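Local structure of 2-oxo-1,2-dihydroquinoline 8-monooxygenase, oxygenase component (Pseudomonas putida, 1Z02) at residues Tyr45-Val58 with Ile61-Gly75. The protein probably hydroxylates 2-oxo-1,2-dihydroquinoline at its 8-position, as the oxygenase component that pairs a Rieske [2Fe-2S] cluster with a non-haem iron centre. Numbering follows the deposited sequence.
Sequences YPALFTHELEEDQV and IQICGVPIVLRRVNG
Arg72, on strand 66-73, reaches across to the loop Leu53-Glu55, and each part of its long chain finds a suitable neighbour. CB touches Leu53 CD1 and Glu54 O, roughly at right angles to each other, and CG and CD pass Glu55 OE2, with CD 3.7 Å from it. A bend at chi3 (-61°) then turns the guanidinium edge-on to Leu53 O, which accepts both NE at 2.7 Å and NH1 at 3.0 Å, almost exactly in the guanidinium plane. NH2 bonds to Gly75 O, while NH1 also meets Glu143 in a salt bridge. With an alanine in its place, Leu53 O is likely to lose both donors and Glu143 this salt bridge.

Glu55 suits the turn beyond: its OE2 accepts from Gly75 N at 2.9 Å, on the syn side, and OE1 takes Asn74 N in a very short bond. Next to it Asp56 and the extended Arg71 lie side by side, pointing the same way; only OD2 of Asp56 meets Arg71 NH1, a 3.1 Å salt bridge tilted 34° out of the carboxylate plane. Arg71 NH2 bonds to Thr99 O, and a water accepts from NE and donates to Asp56 OD2.

Toward the other end the contact turns apolar, packing strand 43-49 over the hairpin of 58-63 and 66-73. Small Ala47 admits Ile61 CD1 to 3.5 Å from its CB, which Leu70 CD2 also touches; Leu48 meets Ile61 CG2, and Ile63 CG2 lies over the Tyr45 ring in a CH-pi contact. Two three-stranded antiparallel sheets thus pack apolar faces together, whereas charged side chains spend their bonds on backbone groups and on each other to fasten the connecting loop to the strand's far end.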
loop_
_atom_site.group_PDB
_atom_site.type_symbol
_atom_site.label_atom_id
_atom_site.label_comp_id
_atom_site.label_asym_id
_atom_site.label_seq_id
_atom_site.Cartn_x
_atom_site.Cartn_y
_atom_site.Cartn_z
ATOM N N TYR A 45 -11.694 -2.869 -27.402
ATOM C CA TYR A 45 -11.701 -1.777 -26.427
ATOM C C TYR A 45 -10.964 -0.584 -27.011
ATOM O O TYR A 45 -10.092 -0.746 -27.862
ATOM C CB TYR A 45 -10.962 -2.161 -25.137
ATOM C CG TYR A 45 -11.641 -3.183 -24.266
ATOM C CD1 TYR A 45 -11.305 -4.531 -24.353
ATOM C CD2 TYR A 45 -12.616 -2.800 -23.341
ATOM C CE1 TYR A 45 -11.919 -5.475 -23.540
ATOM C CE2 TYR A 45 -13.240 -3.737 -22.525
ATOM C CZ TYR A 45 -12.887 -5.075 -22.629
ATOM O OH TYR A 45 -13.501 -6.019 -21.836
ATOM N N PRO A 46 -11.310 0.633 -26.568
ATOM C CA PRO A 46 -10.621 1.820 -27.074
ATOM C C PRO A 46 -9.275 1.844 -26.334
ATOM O O PRO A 46 -9.225 1.627 -25.117
ATOM C CB PRO A 46 -11.559 2.955 -26.663
ATOM C CG PRO A 46 -12.158 2.453 -25.389
ATOM C CD PRO A 46 -12.461 1.011 -25.723
ATOM N N ALA A 47 -8.187 2.061 -27.062
ATOM C CA ALA A 47 -6.865 2.084 -26.442
ATOM C C ALA A 47 -6.329 3.496 -26.241
ATOM O O ALA A 47 -5.854 3.851 -25.154
ATOM C CB ALA A 47 -5.874 1.271 -27.290
ATOM N N LEU A 48 -6.390 4.297 -27.299
ATOM C CA LEU A 48 -5.882 5.665 -27.249
ATOM C C LEU A 48 -6.560 6.496 -28.319
ATOM O O LEU A 48 -7.093 5.950 -29.279
ATOM C CB LEU A 48 -4.371 5.677 -27.531
ATOM C CG LEU A 48 -3.391 5.010 -26.564
ATOM C CD1 LEU A 48 -2.040 4.856 -27.235
ATOM C CD2 LEU A 48 -3.277 5.837 -25.299
ATOM N N PHE A 49 -6.559 7.810 -28.138
ATOM C CA PHE A 49 -7.107 8.698 -29.148
ATOM C C PHE A 49 -5.989 8.778 -30.178
ATOM O O PHE A 49 -4.814 8.614 -29.844
ATOM C CB PHE A 49 -7.366 10.099 -28.585
ATOM C CG PHE A 49 -8.626 10.211 -27.772
ATOM C CD1 PHE A 49 -8.564 10.507 -26.412
ATOM C CD2 PHE A 49 -9.876 10.038 -28.369
ATOM C CE1 PHE A 49 -9.732 10.630 -25.649
ATOM C CE2 PHE A 49 -11.055 10.158 -27.616
ATOM C CZ PHE A 49 -10.978 10.456 -26.251
ATOM N N THR A 50 -6.340 9.024 -31.429
ATOM C CA THR A 50 -5.343 9.123 -32.475
ATOM C C THR A 50 -4.259 10.142 -32.125
ATOM O O THR A 50 -3.076 9.911 -32.383
ATOM C CB THR A 50 -6.021 9.499 -33.814
ATOM O OG1 THR A 50 -6.824 8.397 -34.264
ATOM C CG2 THR A 50 -4.990 9.841 -34.873
ATOM N N HIS A 51 -4.656 11.257 -31.518
ATOM C CA HIS A 51 -3.692 12.293 -31.165
ATOM C C HIS A 51 -2.704 11.854 -30.087
ATOM O O HIS A 51 -1.706 12.531 -29.837
ATOM C CB HIS A 51 -4.413 13.589 -30.757
ATOM C CG HIS A 51 -5.246 13.473 -29.520
ATOM N ND1 HIS A 51 -4.698 13.366 -28.258
ATOM C CD2 HIS A 51 -6.589 13.492 -29.345
ATOM C CE1 HIS A 51 -5.668 13.328 -27.361
ATOM N NE2 HIS A 51 -6.826 13.403 -27.996
ATOM N N GLU A 52 -2.962 10.710 -29.463
ATOM C CA GLU A 52 -2.062 10.211 -28.432
ATOM C C GLU A 52 -0.975 9.313 -29.011
ATOM O O GLU A 52 -0.130 8.806 -28.273
ATOM C CB GLU A 52 -2.846 9.438 -27.378
ATOM C CG GLU A 52 -3.696 10.302 -26.482
ATOM C CD GLU A 52 -4.449 9.494 -25.440
ATOM O OE1 GLU A 52 -5.409 8.796 -25.815
ATOM O OE2 GLU A 52 -4.077 9.555 -24.246
ATOM N N LEU A 53 -0.993 9.122 -30.330
ATOM C CA LEU A 53 -0.016 8.269 -31.000
ATOM C C LEU A 53 0.303 8.836 -32.387
ATOM O O LEU A 53 -0.407 8.572 -33.353
ATOM C CB LEU A 53 -0.576 6.846 -31.129
ATOM C CG LEU A 53 0.196 5.573 -30.732
ATOM C CD1 LEU A 53 0.542 4.766 -31.903
ATOM C CD2 LEU A 53 1.360 5.874 -29.889
ATOM N N GLU A 54 1.359 9.637 -32.471
ATOM C CA GLU A 54 1.770 10.231 -33.741
ATOM C C GLU A 54 2.761 9.295 -34.429
ATOM O O GLU A 54 3.189 8.300 -33.839
ATOM C CB GLU A 54 2.414 11.592 -33.493
ATOM C CG GLU A 54 1.481 12.571 -32.813
ATOM C CD GLU A 54 2.143 13.902 -32.514
ATOM O OE1 GLU A 54 1.461 14.786 -31.955
ATOM O OE2 GLU A 54 3.341 14.069 -32.836
ATOM N N GLU A 55 3.127 9.615 -35.668
ATOM C CA GLU A 55 4.056 8.779 -36.417
ATOM C C GLU A 55 5.323 8.511 -35.617
ATOM O O GLU A 55 5.956 9.438 -35.119
ATOM C CB GLU A 55 4.425 9.449 -37.742
ATOM C CG GLU A 55 5.361 8.623 -38.614
ATOM C CD GLU A 55 4.699 7.391 -39.213
ATOM O OE1 GLU A 55 5.428 6.535 -39.768
ATOM O OE2 GLU A 55 3.460 7.275 -39.144
ATOM N N ASP A 56 5.685 7.239 -35.495
ATOM C CA ASP A 56 6.886 6.829 -34.772
ATOM C C ASP A 56 6.785 6.907 -33.260
ATOM O O ASP A 56 7.768 6.672 -32.556
ATOM C CB ASP A 56 8.098 7.639 -35.241
ATOM C CG ASP A 56 8.872 6.945 -36.351
ATOM O OD1 ASP A 56 9.716 7.616 -36.988
ATOM O OD2 ASP A 56 8.652 5.731 -36.578
ATOM N N GLN A 57 5.604 7.231 -32.748
ATOM C CA GLN A 57 5.435 7.299 -31.307
ATOM C C GLN A 57 5.103 5.900 -30.786
ATOM O O GLN A 57 4.458 5.105 -31.475
ATOM C CB GLN A 57 4.317 8.274 -30.941
ATOM C CG GLN A 57 4.285 8.613 -29.458
ATOM C CD GLN A 57 3.230 9.635 -29.106
ATOM O OE1 GLN A 57 2.671 10.296 -29.983
ATOM N NE2 GLN A 57 2.958 9.781 -27.813
ATOM N N VAL A 58 5.575 5.599 -29.581
ATOM C CA VAL A 58 5.336 4.310 -28.942
ATOM C C VAL A 58 4.680 4.597 -27.606
ATOM O O VAL A 58 5.072 5.529 -26.913
ATOM C CB VAL A 58 6.658 3.547 -28.708
ATOM C CG1 VAL A 58 6.398 2.280 -27.876
ATOM C CG2 VAL A 58 7.271 3.172 -30.054
ATOM N N ILE A 61 0.109 0.656 -22.507
ATOM C CA ILE A 61 -1.129 0.732 -21.730
ATOM C C ILE A 61 -1.389 -0.639 -21.107
ATOM O O ILE A 61 -0.570 -1.559 -21.228
ATOM C CB ILE A 61 -2.350 1.097 -22.624
ATOM C CG1 ILE A 61 -2.538 0.040 -23.713
ATOM C CG2 ILE A 61 -2.146 2.455 -23.249
ATOM C CD1 ILE A 61 -3.678 0.344 -24.672
ATOM N N GLN A 62 -2.521 -0.775 -20.430
ATOM C CA GLN A 62 -2.890 -2.051 -19.824
ATOM C C GLN A 62 -4.408 -2.176 -19.833
ATOM O O GLN A 62 -5.116 -1.292 -19.343
ATOM C CB GLN A 62 -2.362 -2.161 -18.378
ATOM C CG GLN A 62 -2.440 -3.588 -17.834
ATOM C CD GLN A 62 -1.895 -3.751 -16.426
ATOM O OE1 GLN A 62 -1.631 -4.867 -15.991
ATOM N NE2 GLN A 62 -1.740 -2.651 -15.704
ATOM N N ILE A 63 -4.897 -3.277 -20.404
ATOM C CA ILE A 63 -6.326 -3.551 -20.505
ATOM C C ILE A 63 -6.598 -5.008 -20.137
ATOM O O ILE A 63 -5.919 -5.915 -20.623
ATOM C CB ILE A 63 -6.852 -3.282 -21.940
ATOM C CG1 ILE A 63 -6.677 -1.798 -22.291
ATOM C CG2 ILE A 63 -8.330 -3.677 -22.029
ATOM C CD1 ILE A 63 -6.998 -1.472 -23.742
ATOM N N CYS A 64 -7.595 -5.235 -19.287
ATOM C CA CYS A 64 -7.921 -6.580 -18.816
ATOM C C CYS A 64 -6.695 -7.261 -18.217
ATOM O O CYS A 64 -6.528 -8.475 -18.342
ATOM C CB CYS A 64 -8.489 -7.445 -19.942
ATOM S SG CYS A 64 -10.190 -6.985 -20.432
ATOM N N GLY A 65 -5.843 -6.467 -17.572
ATOM C CA GLY A 65 -4.637 -6.995 -16.960
ATOM C C GLY A 65 -3.505 -7.282 -17.946
ATOM O O GLY A 65 -2.389 -7.609 -17.541
ATOM N N VAL A 66 -3.791 -7.148 -19.239
ATOM C CA VAL A 66 -2.806 -7.407 -20.283
ATOM C C VAL A 66 -2.029 -6.157 -20.686
ATOM O O VAL A 66 -2.606 -5.162 -21.129
ATOM C CB VAL A 66 -3.481 -7.959 -21.562
ATOM C CG1 VAL A 66 -2.427 -8.287 -22.602
ATOM C CG2 VAL A 66 -4.306 -9.187 -21.228
ATOM N N PRO A 67 -0.704 -6.186 -20.508
ATOM C CA PRO A 67 0.147 -5.053 -20.874
ATOM C C PRO A 67 0.280 -5.009 -22.404
ATOM O O PRO A 67 0.639 -6.007 -23.043
ATOM C CB PRO A 67 1.464 -5.365 -20.161
ATOM C CG PRO A 67 1.486 -6.851 -20.119
ATOM C CD PRO A 67 0.065 -7.235 -19.815
ATOM N N ILE A 68 -0.014 -3.851 -22.983
ATOM C CA ILE A 68 0.026 -3.678 -24.433
ATOM C C ILE A 68 0.840 -2.454 -24.843
ATOM O O ILE A 68 0.741 -1.398 -24.229
ATOM C CB ILE A 68 -1.412 -3.500 -24.979
ATOM C CG1 ILE A 68 -2.252 -4.738 -24.647
ATOM C CG2 ILE A 68 -1.381 -3.278 -26.483
ATOM C CD1 ILE A 68 -3.758 -4.594 -24.927
ATOM N N VAL A 69 1.641 -2.599 -25.893
ATOM C CA VAL A 69 2.441 -1.500 -26.397
ATOM C C VAL A 69 2.025 -1.235 -27.844
ATOM O O VAL A 69 1.830 -2.171 -28.631
ATOM C CB VAL A 69 3.950 -1.828 -26.321
ATOM C CG1 VAL A 69 4.247 -3.099 -27.104
ATOM C CG2 VAL A 69 4.774 -0.652 -26.845
ATOM N N LEU A 70 1.857 0.040 -28.182
ATOM C CA LEU A 70 1.446 0.417 -29.534
ATOM C C LEU A 70 2.461 1.338 -30.197
ATOM O O LEU A 70 3.136 2.130 -29.533
ATOM C CB LEU A 70 0.082 1.126 -29.522
ATOM C CG LEU A 70 -1.154 0.439 -28.933
ATOM C CD1 LEU A 70 -1.170 0.591 -27.429
ATOM C CD2 LEU A 70 -2.391 1.058 -29.534
ATOM N N ARG A 71 2.566 1.215 -31.514
ATOM C CA ARG A 71 3.471 2.049 -32.294
ATOM C C ARG A 71 2.856 2.347 -33.650
ATOM O O ARG A 71 2.245 1.470 -34.261
ATOM C CB ARG A 71 4.825 1.362 -32.511
ATOM C CG ARG A 71 5.796 2.230 -33.322
ATOM C CD ARG A 71 7.010 1.468 -33.813
ATOM N NE ARG A 71 7.897 2.345 -34.577
ATOM C CZ ARG A 71 8.848 1.920 -35.409
ATOM N NH1 ARG A 71 9.604 2.795 -36.056
ATOM N NH2 ARG A 71 9.039 0.622 -35.607
ATOM N N ARG A 72 2.999 3.583 -34.115
ATOM C CA ARG A 72 2.464 3.940 -35.425
ATOM C C ARG A 72 3.618 4.019 -36.412
ATOM O O ARG A 72 4.580 4.749 -36.186
ATOM C CB ARG A 72 1.745 5.288 -35.392
ATOM C CG ARG A 72 1.138 5.675 -36.748
ATOM C CD ARG A 72 0.651 7.122 -36.769
ATOM N NE ARG A 72 -0.406 7.394 -35.791
ATOM C CZ ARG A 72 -1.668 6.991 -35.913
ATOM N NH1 ARG A 72 -2.552 7.282 -34.971
ATOM N NH2 ARG A 72 -2.055 6.303 -36.980
ATOM N N VAL A 73 3.531 3.251 -37.492
ATOM C CA VAL A 73 4.568 3.260 -38.511
ATOM C C VAL A 73 3.926 3.406 -39.884
ATOM O O VAL A 73 3.074 2.605 -40.266
ATOM C CB VAL A 73 5.396 1.972 -38.488
ATOM C CG1 VAL A 73 6.522 2.074 -39.508
ATOM C CG2 VAL A 73 5.981 1.765 -37.119
ATOM N N ASN A 74 4.347 4.430 -40.622
ATOM C CA ASN A 74 3.798 4.702 -41.946
ATOM C C ASN A 74 2.290 4.890 -41.856
ATOM O O ASN A 74 1.542 4.407 -42.703
ATOM C CB ASN A 74 4.113 3.562 -42.919
ATOM C CG ASN A 74 5.609 3.370 -43.137
ATOM O OD1 ASN A 74 6.359 4.337 -43.293
ATOM N ND2 ASN A 74 6.044 2.117 -43.158
ATOM N N GLY A 75 1.848 5.588 -40.816
ATOM C CA GLY A 75 0.430 5.835 -40.650
ATOM C C GLY A 75 -0.357 4.711 -40.013
ATOM O O GLY A 75 -1.460 4.940 -39.516
HETATM O O HOH W 1 8.886 4.789 -33.593
#